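Local coordinates for membrane lipoprotein TpN32 (Treponema pallidum, PDB 1XS5), which binds L-methionine and probably serves as the substrate-binding lipoprotein of a methionine uptake system, at residues 42-47 / 53-58; 46-51 / 201-206; 61-66 / 72-77. One frame throughout, in Å; residues are numbered along the deposited sequence.

Contact 1: 42-47 / 53-58; sequences ALNEAV and LMNFFQ. With MET (methionine), chain B.
Leu43, Asn44 and Val47 of helix 40-49 pack onto Asn55, Phe57 and Gln58 of strand 54-59 in a buried helix-on-sheet contact. It forms the second half of a beta-alpha-beta crossover in the type II periplasmic-binding-protein fold: helix and strand run nearly antiparallel, 159° between their directions. A cluster of side-chain amides holds the pair together. Asn44 and Gln58 meet from opposite directions in a two-way exchange, Asn44 ND2 giving to Gln58 OE1 at 3.0 Å and Gln58 NE2 returning a bond of 3.0 Å to a lone pair of Asn44 OD1. That oxygen also takes Asn55 ND2, again at 3.0 Å, so two donors fix the Asn44 amide. The second hydrogen of Asn55 ND2 makes a weak bond to Leu43 O, while Val47 CG2 packs 3.3 Å from Asn55 ND2. Next to these polar groups the Phe57 ring is sandwiched: Leu43 CD1 sits over the centre of one face and Gln58 CB over the other. Its chi1 of 79° sets Phe57 CG between the backbone N and carbonyl carbon, turning the ring toward the helix. On the pocket side the strand borders the bound methionine, whose CE lies 3.6 Å from Gln58 CB.

Contact 2: 46-51 / 201-206; sequences AVMRGD and VVKRGN
Val47 and Met48, in the last turn of helix 40-49, meet Lys203 at the end of strand 198-203, just where a Schellman motif closes the helix. Gly50 is its C-prime residue: Gly50 N makes a weak bond to Val47 O, and the positive phi of Gly50 (91°) then turns the chain so that Asp51 N reaches Ala46 O. The tight part lies on the sheet side of the helix. There Val47 CG1 presses on the backbone where Val202 joins Lys203, 3.7 Å from Lys203 N. Lys203 then carries the contact outward. It leaves the strand extended through chi1 and chi2, and bends at chi3 (-84°) and chi4 (-73°) bring the ammonium group back to the helix end, where Lys203 NZ gives a 3.1 Å hydrogen bond to a lone pair of Met48 O. Its positive charge is probably favoured by the partial negative charge of the helix's C-terminal carbonyls. Met48, bent at chi2 and chi3, crosses the lysine at about a right angle and lays its CE 3.6 Å from Lys203 NZ.

Beyond this the contact gives way to solvent. The type II turn from Lys203 to Asn206 swings clear of the helix, and Arg204 pairs with Asp73 instead. On the exposed helix end Arg49 grips Asp51 side-on, NE and NH2 converging on one oxygen, with Arg49 NH2 just 2.6 Å from Asp51 OD2.

Contact 3: 61-66 / 72-77; sequences PHMQQF and GDLVSV. With MET (methionine), chain B.
Leu74 O, which accepts a hydrogen bond from Asn67 ND2 of helix 60-70, has the methyl Met63 CE of the same helix packed 3.8 Å away. Met63 stretches from the helix through chi1 (-172°) and chi2, then bends at chi3, which lays SD and CE alongside the strand backbone. Met63 SD rests against the peptide link between Val75 and Ser76, 3.6 Å from Val75 C, and Met63 CG packs on Leu74 CB. On the strand's other edge the backbone of Val75 pairs with that of Val202. Helix 60-70 lies against strand 74-82, running almost antiparallel to it. Strand 54-59, helix 60-70 and strand 74-82 make a beta-alpha-beta crossover of the type II binding-protein lobe, with strand 198-203 inserted between the two parallel strands that the helix joins.

Nearer the turn, Phe66 slants across Leu74, and the closest atoms there are Phe66 CD2 and Leu74 CD1 at 3.5 Å. The same ring approaches Gly72, where the lack of a side chain lets Phe66 CE2 come to 4.0 Å from Gly72 CA.

Another side of the helix belongs to the ligand pocket. The His62 ring offers a face to the bound methionine, whose CE stands 3.6 Å above the ring centre, and the ligand SD is 3.6 Å from His62 CB. A hydrogen bond between His62 ND1 and Gln58 OE1 helps to fix the rotation of that imidazole.

In the fold
All three contacts build one lobe of the two-lobed binding protein, around a single mixed sheet in which strands 54-59, 198-203 and 74-82 are consecutive. Contacts 1 and 2 share helix 40-49 and have centres about 7 Å apart; contact 3, on helix 60-70, is centred about 10 Å from each. Contact 1 closes before contact 3 opens, and contact 3 is nested inside the long loop closed by contact 2. Val47 and Asn44 of helix 40-49 pack on Leu74 of strand 74-82, and Asn44 also meets Phe66 of helix 60-70, so the two helices touch over the same sheet. Contacts 1 and 3 both reach the bound methionine, whereas contact 2 lies at the remote end of the helix.

Contact 1: 42-47 / 53-58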
loop_
_atom_site.group_PDB
_atom_site.type_symbol
_atom_site.label_atom_id
_atom_site.label_comp_id
_atom_site.label_asym_id
_atom_site.label_seq_id
_atom_site.Cartn_x
_atom_site.Cartn_y
_atom_site.Cartn_z
ATOM N N ALA A 42 -1.086 5.939 13.275
ATOM C CA ALA A 42 -0.630 5.300 14.510
ATOM C C ALA A 42 0.627 4.453 14.328
ATOM O O ALA A 42 1.503 4.335 15.217
ATOM C CB ALA A 42 -1.777 4.463 15.070
ATOM N N LEU A 43 0.719 3.800 13.173
ATOM C CA LEU A 43 1.881 2.963 12.906
ATOM C C LEU A 43 3.159 3.794 12.796
ATOM O O LEU A 43 4.219 3.380 13.251
ATOM C CB LEU A 43 1.681 2.195 11.573
ATOM C CG LEU A 43 0.865 0.891 11.664
ATOM C CD1 LEU A 43 0.104 0.582 10.363
ATOM C CD2 LEU A 43 1.870 -0.227 11.980
ATOM N N ASN A 44 3.078 4.922 12.093
ATOM C CA ASN A 44 4.277 5.746 11.953
ATOM C C ASN A 44 4.622 6.511 13.237
ATOM O O ASN A 44 5.800 6.678 13.561
ATOM C CB ASN A 44 4.137 6.711 10.758
ATOM C CG ASN A 44 4.462 6.022 9.419
ATOM O OD1 ASN A 44 5.273 5.114 9.375
ATOM N ND2 ASN A 44 3.840 6.486 8.331
ATOM N N GLU A 45 3.609 6.963 13.965
ATOM C CA GLU A 45 3.877 7.660 15.209
ATOM C C GLU A 45 4.513 6.692 16.228
ATOM O O GLU A 45 5.329 7.107 17.048
ATOM C CB GLU A 45 2.582 8.244 15.778
ATOM C CG GLU A 45 2.003 9.366 14.937
ATOM C CD GLU A 45 0.776 10.055 15.578
ATOM O OE1 GLU A 45 0.022 9.402 16.346
ATOM O OE2 GLU A 45 0.554 11.259 15.296
ATOM N N ALA A 46 4.169 5.396 16.174
ATOM C CA ALA A 46 4.729 4.451 17.156
ATOM C C ALA A 46 6.201 4.237 16.861
ATOM O O ALA A 46 7.015 4.038 17.795
ATOM C CB ALA A 46 3.980 3.095 17.148
ATOM N N VAL A 47 6.564 4.227 15.583
ATOM C CA VAL A 47 7.995 4.099 15.265
ATOM C C VAL A 47 8.708 5.423 15.711
ATOM O O VAL A 47 9.792 5.385 16.305
ATOM C CB VAL A 47 8.235 3.873 13.738
ATOM C CG1 VAL A 47 9.755 4.087 13.404
ATOM C CG2 VAL A 47 7.809 2.438 13.324
ATOM N N LEU A 53 10.391 -0.831 16.738
ATOM C CA LEU A 53 11.646 -0.539 16.036
ATOM C C LEU A 53 11.416 -0.292 14.540
ATOM O O LEU A 53 12.149 0.465 13.888
ATOM C CB LEU A 53 12.591 -1.727 16.211
ATOM C CG LEU A 53 14.023 -1.511 15.718
ATOM C CD1 LEU A 53 14.596 -0.203 16.313
ATOM C CD2 LEU A 53 14.860 -2.701 16.146
ATOM N N MET A 54 10.395 -0.939 13.994
ATOM C CA MET A 54 10.128 -0.769 12.575
ATOM C C MET A 54 8.681 -1.010 12.243
ATOM O O MET A 54 7.912 -1.433 13.091
ATOM C CB MET A 54 11.021 -1.732 11.768
ATOM C CG MET A 54 10.772 -3.181 11.999
ATOM S SD MET A 54 12.278 -4.300 11.717
ATOM C CE MET A 54 12.746 -4.800 13.363
ATOM N N ASN A 55 8.290 -0.694 11.013
ATOM C CA ASN A 55 6.944 -1.024 10.606
ATOM C C ASN A 55 6.972 -1.461 9.185
ATOM O O ASN A 55 7.957 -1.219 8.458
ATOM C CB ASN A 55 5.878 0.080 10.856
ATOM C CG ASN A 55 6.063 1.348 10.052
ATOM O OD1 ASN A 55 6.401 1.345 8.835
ATOM N ND2 ASN A 55 5.770 2.489 10.721
ATOM N N PHE A 56 5.922 -2.179 8.800
ATOM C CA PHE A 56 5.881 -2.692 7.434
ATOM C C PHE A 56 4.450 -2.616 6.905
ATOM O O PHE A 56 3.634 -3.529 7.097
ATOM C CB PHE A 56 6.428 -4.135 7.435
ATOM C CG PHE A 56 6.431 -4.806 6.053
ATOM C CD1 PHE A 56 6.845 -4.117 4.926
ATOM C CD2 PHE A 56 6.065 -6.112 5.911
ATOM C CE1 PHE A 56 6.886 -4.762 3.681
ATOM C CE2 PHE A 56 6.114 -6.737 4.684
ATOM C CZ PHE A 56 6.522 -6.053 3.586
ATOM N N PHE A 57 4.129 -1.510 6.231
ATOM C CA PHE A 57 2.761 -1.363 5.698
ATOM C C PHE A 57 2.583 -0.315 4.596
ATOM O O PHE A 57 1.521 -0.254 4.008
ATOM C CB PHE A 57 1.800 -0.936 6.816
ATOM C CG PHE A 57 1.877 0.549 7.137
ATOM C CD1 PHE A 57 2.926 1.065 7.896
ATOM C CD2 PHE A 57 0.892 1.425 6.674
ATOM C CE1 PHE A 57 2.988 2.443 8.206
ATOM C CE2 PHE A 57 0.934 2.787 6.968
ATOM C CZ PHE A 57 1.981 3.303 7.743
ATOM N N GLN A 58 3.627 0.469 4.293
ATOM C CA GLN A 58 3.460 1.577 3.370
ATOM C C GLN A 58 4.510 1.632 2.270
ATOM O O GLN A 58 5.480 0.861 2.297
ATOM C CB GLN A 58 3.566 2.880 4.175
ATOM C CG GLN A 58 5.062 3.205 4.604
ATOM C CD GLN A 58 5.201 4.172 5.806
ATOM O OE1 GLN A 58 4.739 5.291 5.778
ATOM N NE2 GLN A 58 5.846 3.714 6.840
HETATM N N MET B . -0.134 -1.838 0.842
HETATM C CA MET B . -0.521 -0.458 0.372
HETATM C C MET B . -0.330 -0.249 -1.146
HETATM O O MET B . -1.253 0.288 -1.808
HETATM C CB MET B . 0.305 0.612 1.118
HETATM C CG MET B . -0.245 2.006 0.900
HETATM S SD MET B . 0.700 3.317 1.710
HETATM C CE MET B . 0.044 3.116 3.420
HETATM O OXT MET B . 0.750 -0.621 -1.656
#

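Contact 2: 46-51 / 201-206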
loop_
_atom_site.group_PDB
_atom_site.type_symbol
_atom_site.label_atom_id
_atom_site.label_comp_id
_atom_site.label_asym_id
_atom_site.label_seq_id
_atom_site.Cartn_x
_atom_site.Cartn_y
_atom_site.Cartn_z
ATOM N N ALA A 46 4.169 5.396 16.174
ATOM C CA ALA A 46 4.729 4.451 17.156
ATOM C C ALA A 46 6.201 4.237 16.861
ATOM O O ALA A 46 7.015 4.038 17.795
ATOM C CB ALA A 46 3.980 3.095 17.148
ATOM N N VAL A 47 6.564 4.227 15.583
ATOM C CA VAL A 47 7.995 4.099 15.265
ATOM C C VAL A 47 8.708 5.423 15.711
ATOM O O VAL A 47 9.792 5.385 16.305
ATOM C CB VAL A 47 8.235 3.873 13.738
ATOM C CG1 VAL A 47 9.755 4.087 13.404
ATOM C CG2 VAL A 47 7.809 2.438 13.324
ATOM N N MET A 48 8.104 6.579 15.456
ATOM C CA MET A 48 8.744 7.839 15.864
ATOM C C MET A 48 8.945 7.919 17.394
ATOM O O MET A 48 9.983 8.413 17.840
ATOM C CB MET A 48 7.950 9.074 15.393
ATOM C CG MET A 48 8.132 9.431 13.902
ATOM S SD MET A 48 9.903 9.681 13.421
ATOM C CE MET A 48 10.326 11.145 14.466
ATOM N N ARG A 49 7.964 7.457 18.187
ATOM C CA ARG A 49 8.087 7.486 19.663
ATOM C C ARG A 49 9.041 6.408 20.162
ATOM O O ARG A 49 9.510 6.479 21.299
ATOM C CB ARG A 49 6.750 7.206 20.405
ATOM C CG ARG A 49 5.649 8.197 20.239
ATOM C CD ARG A 49 4.523 7.925 21.266
ATOM N NE ARG A 49 4.040 6.557 21.156
ATOM C CZ ARG A 49 3.152 6.150 20.250
ATOM N NH1 ARG A 49 2.636 7.010 19.390
ATOM N NH2 ARG A 49 2.808 4.872 20.180
ATOM N N GLY A 50 9.306 5.399 19.339
ATOM C CA GLY A 50 10.170 4.311 19.766
ATOM C C GLY A 50 9.474 3.114 20.413
ATOM O O GLY A 50 10.122 2.246 21.014
ATOM N N ASP A 51 8.143 3.052 20.310
ATOM C CA ASP A 51 7.390 1.932 20.881
ATOM C C ASP A 51 7.656 0.649 20.110
ATOM O O ASP A 51 7.541 -0.440 20.658
ATOM C CB ASP A 51 5.892 2.233 20.869
ATOM C CG ASP A 51 5.515 3.281 21.885
ATOM O OD1 ASP A 51 6.395 3.648 22.720
ATOM O OD2 ASP A 51 4.336 3.721 21.867
ATOM N N VAL A 201 10.305 0.196 7.283
ATOM C CA VAL A 201 10.636 1.552 7.732
ATOM C C VAL A 201 11.108 1.657 9.164
ATOM O O VAL A 201 10.593 0.948 10.048
ATOM C CB VAL A 201 9.376 2.473 7.521
ATOM C CG1 VAL A 201 9.504 3.822 8.250
ATOM C CG2 VAL A 201 9.180 2.683 5.996
ATOM N N VAL A 202 12.115 2.509 9.390
ATOM C CA VAL A 202 12.608 2.749 10.757
ATOM C C VAL A 202 12.886 4.230 10.962
ATOM O O VAL A 202 12.775 5.049 10.028
ATOM C CB VAL A 202 13.914 1.947 11.072
ATOM C CG1 VAL A 202 13.661 0.444 10.914
ATOM C CG2 VAL A 202 15.061 2.423 10.135
ATOM N N LYS A 203 13.216 4.603 12.196
ATOM C CA LYS A 203 13.536 5.987 12.459
ATOM C C LYS A 203 14.953 6.231 11.930
ATOM O O LYS A 203 15.781 5.340 11.979
ATOM C CB LYS A 203 13.486 6.251 13.949
ATOM C CG LYS A 203 13.872 7.646 14.299
ATOM C CD LYS A 203 14.312 7.645 15.739
ATOM C CE LYS A 203 13.100 7.770 16.609
ATOM N NZ LYS A 203 12.684 9.185 16.428
ATOM N N ARG A 204 15.226 7.420 11.397
ATOM C CA ARG A 204 16.569 7.707 10.878
ATOM C C ARG A 204 17.514 7.510 12.065
ATOM O O ARG A 204 17.251 8.000 13.171
ATOM C CB ARG A 204 16.682 9.156 10.381
ATOM C CG ARG A 204 18.008 9.482 9.732
ATOM C CD ARG A 204 18.040 10.940 9.296
ATOM N NE ARG A 204 17.177 11.225 8.147
ATOM C CZ ARG A 204 17.376 10.757 6.910
ATOM N NH1 ARG A 204 18.411 9.965 6.644
ATOM N NH2 ARG A 204 16.549 11.108 5.919
ATOM N N GLY A 205 18.586 6.765 11.835
ATOM C CA GLY A 205 19.532 6.520 12.896
ATOM C C GLY A 205 19.524 5.049 13.245
ATOM O O GLY A 205 20.466 4.570 13.887
ATOM N N ASN A 206 18.483 4.319 12.822
ATOM C CA ASN A 206 18.388 2.875 13.105
ATOM C C ASN A 206 18.529 1.982 11.869
ATOM O O ASN A 206 18.374 0.758 11.958
ATOM C CB ASN A 206 17.049 2.539 13.783
ATOM C CG ASN A 206 16.962 3.046 15.217
ATOM O OD1 ASN A 206 17.974 3.143 15.907
ATOM N ND2 ASN A 206 15.740 3.337 15.683
#

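Contact 3: 61-66 / 72-77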
loop_
_atom_site.group_PDB
_atom_site.type_symbol
_atom_site.label_atom_id
_atom_site.label_comp_id
_atom_site.label_asym_id
_atom_site.label_seq_id
_atom_site.Cartn_x
_atom_site.Cartn_y
_atom_site.Cartn_z
ATOM N N PRO A 61 6.191 7.201 -0.978
ATOM C CA PRO A 61 5.438 8.455 -1.049
ATOM C C PRO A 61 4.578 8.649 0.220
ATOM O O PRO A 61 4.414 9.754 0.699
ATOM C CB PRO A 61 4.575 8.279 -2.313
ATOM C CG PRO A 61 5.500 7.536 -3.238
ATOM C CD PRO A 61 6.119 6.471 -2.273
ATOM N N HIS A 62 4.037 7.564 0.764
ATOM C CA HIS A 62 3.229 7.674 1.975
ATOM C C HIS A 62 4.097 8.103 3.172
ATOM O O HIS A 62 3.710 8.950 3.942
ATOM C CB HIS A 62 2.514 6.345 2.256
ATOM C CG HIS A 62 1.614 6.403 3.450
ATOM N ND1 HIS A 62 2.061 6.161 4.729
ATOM C CD2 HIS A 62 0.315 6.752 3.562
ATOM C CE1 HIS A 62 1.067 6.352 5.580
ATOM N NE2 HIS A 62 -0.002 6.719 4.895
ATOM N N MET A 63 5.259 7.490 3.306
ATOM C CA MET A 63 6.219 7.783 4.361
ATOM C C MET A 63 6.653 9.256 4.255
ATOM O O MET A 63 6.750 9.980 5.275
ATOM C CB MET A 63 7.443 6.872 4.183
ATOM C CG MET A 63 8.424 6.953 5.332
ATOM S SD MET A 63 9.985 6.151 4.951
ATOM C CE MET A 63 10.688 7.309 3.697
ATOM N N GLN A 64 6.922 9.696 3.018
ATOM C CA GLN A 64 7.313 11.096 2.788
ATOM C C GLN A 64 6.221 12.033 3.197
ATOM O O GLN A 64 6.483 13.045 3.851
ATOM C CB GLN A 64 7.714 11.320 1.316
ATOM C CG GLN A 64 9.032 10.607 1.031
ATOM C CD GLN A 64 9.432 10.583 -0.436
ATOM O OE1 GLN A 64 8.579 10.660 -1.331
ATOM N NE2 GLN A 64 10.746 10.442 -0.694
ATOM N N GLN A 65 4.982 11.703 2.839
ATOM C CA GLN A 65 3.858 12.525 3.235
ATOM C C GLN A 65 3.847 12.618 4.765
ATOM O O GLN A 65 3.683 13.711 5.328
ATOM C CB GLN A 65 2.542 11.896 2.729
ATOM C CG GLN A 65 1.279 12.788 2.756
ATOM C CD GLN A 65 0.764 13.122 4.157
ATOM O OE1 GLN A 65 0.750 12.267 5.066
ATOM N NE2 GLN A 65 0.312 14.373 4.335
ATOM N N PHE A 66 4.003 11.479 5.451
ATOM C CA PHE A 66 3.985 11.522 6.922
ATOM C C PHE A 66 5.115 12.396 7.471
ATOM O O PHE A 66 4.887 13.188 8.394
ATOM C CB PHE A 66 4.107 10.121 7.540
ATOM C CG PHE A 66 4.319 10.133 9.037
ATOM C CD1 PHE A 66 3.233 10.139 9.904
ATOM C CD2 PHE A 66 5.625 10.146 9.576
ATOM C CE1 PHE A 66 3.444 10.153 11.306
ATOM C CE2 PHE A 66 5.844 10.160 10.961
ATOM C CZ PHE A 66 4.749 10.167 11.829
ATOM N N GLY A 72 8.117 14.132 10.824
ATOM C CA GLY A 72 8.756 12.861 11.073
ATOM C C GLY A 72 10.148 12.765 10.494
ATOM O O GLY A 72 10.544 13.570 9.638
ATOM N N ASP A 73 10.873 11.755 10.964
ATOM C CA ASP A 73 12.235 11.442 10.550
ATOM C C ASP A 73 12.376 9.937 10.145
ATOM O O ASP A 73 13.394 9.284 10.422
ATOM C CB ASP A 73 13.187 11.801 11.713
ATOM C CG ASP A 73 14.657 11.804 11.297
ATOM O OD1 ASP A 73 14.944 12.008 10.087
ATOM O OD2 ASP A 73 15.527 11.614 12.189
ATOM N N LEU A 74 11.345 9.401 9.488
ATOM C CA LEU A 74 11.338 8.003 9.060
ATOM C C LEU A 74 12.114 7.829 7.755
ATOM O O LEU A 74 12.152 8.751 6.941
ATOM C CB LEU A 74 9.887 7.551 8.830
ATOM C CG LEU A 74 9.000 7.678 10.078
ATOM C CD1 LEU A 74 7.592 7.215 9.731
ATOM C CD2 LEU A 74 9.566 6.853 11.209
ATOM N N VAL A 75 12.715 6.655 7.576
ATOM C CA VAL A 75 13.457 6.305 6.371
ATOM C C VAL A 75 13.176 4.862 6.015
ATOM O O VAL A 75 12.887 4.043 6.887
ATOM C CB VAL A 75 14.995 6.397 6.535
ATOM C CG1 VAL A 75 15.436 7.845 6.764
ATOM C CG2 VAL A 75 15.437 5.505 7.656
ATOM N N SER A 76 13.236 4.568 4.727
ATOM C CA SER A 76 13.066 3.209 4.240
ATOM C C SER A 76 14.412 2.504 4.282
ATOM O O SER A 76 15.420 3.114 3.899
ATOM C CB SER A 76 12.644 3.194 2.769
ATOM O OG SER A 76 12.814 1.873 2.266
ATOM N N VAL A 77 14.454 1.243 4.703
ATOM C CA VAL A 77 15.719 0.518 4.673
ATOM C C VAL A 77 15.725 -0.466 3.506
ATOM O O VAL A 77 16.721 -1.142 3.265
ATOM C CB VAL A 77 16.028 -0.245 5.993
ATOM C CG1 VAL A 77 16.005 0.723 7.150
ATOM C CG2 VAL A 77 15.045 -1.406 6.210
HETATM N N MET B . -0.134 -1.838 0.842
HETATM C CA MET B . -0.521 -0.458 0.372
HETATM C C MET B . -0.330 -0.249 -1.146
HETATM O O MET B . -1.253 0.288 -1.808
HETATM C CB MET B . 0.305 0.612 1.118
HETATM C CG MET B . -0.245 2.006 0.900
HETATM S SD MET B . 0.700 3.317 1.710
HETATM C CE MET B . 0.044 3.116 3.420
HETATM O OXT MET B . 0.750 -0.621 -1.656
#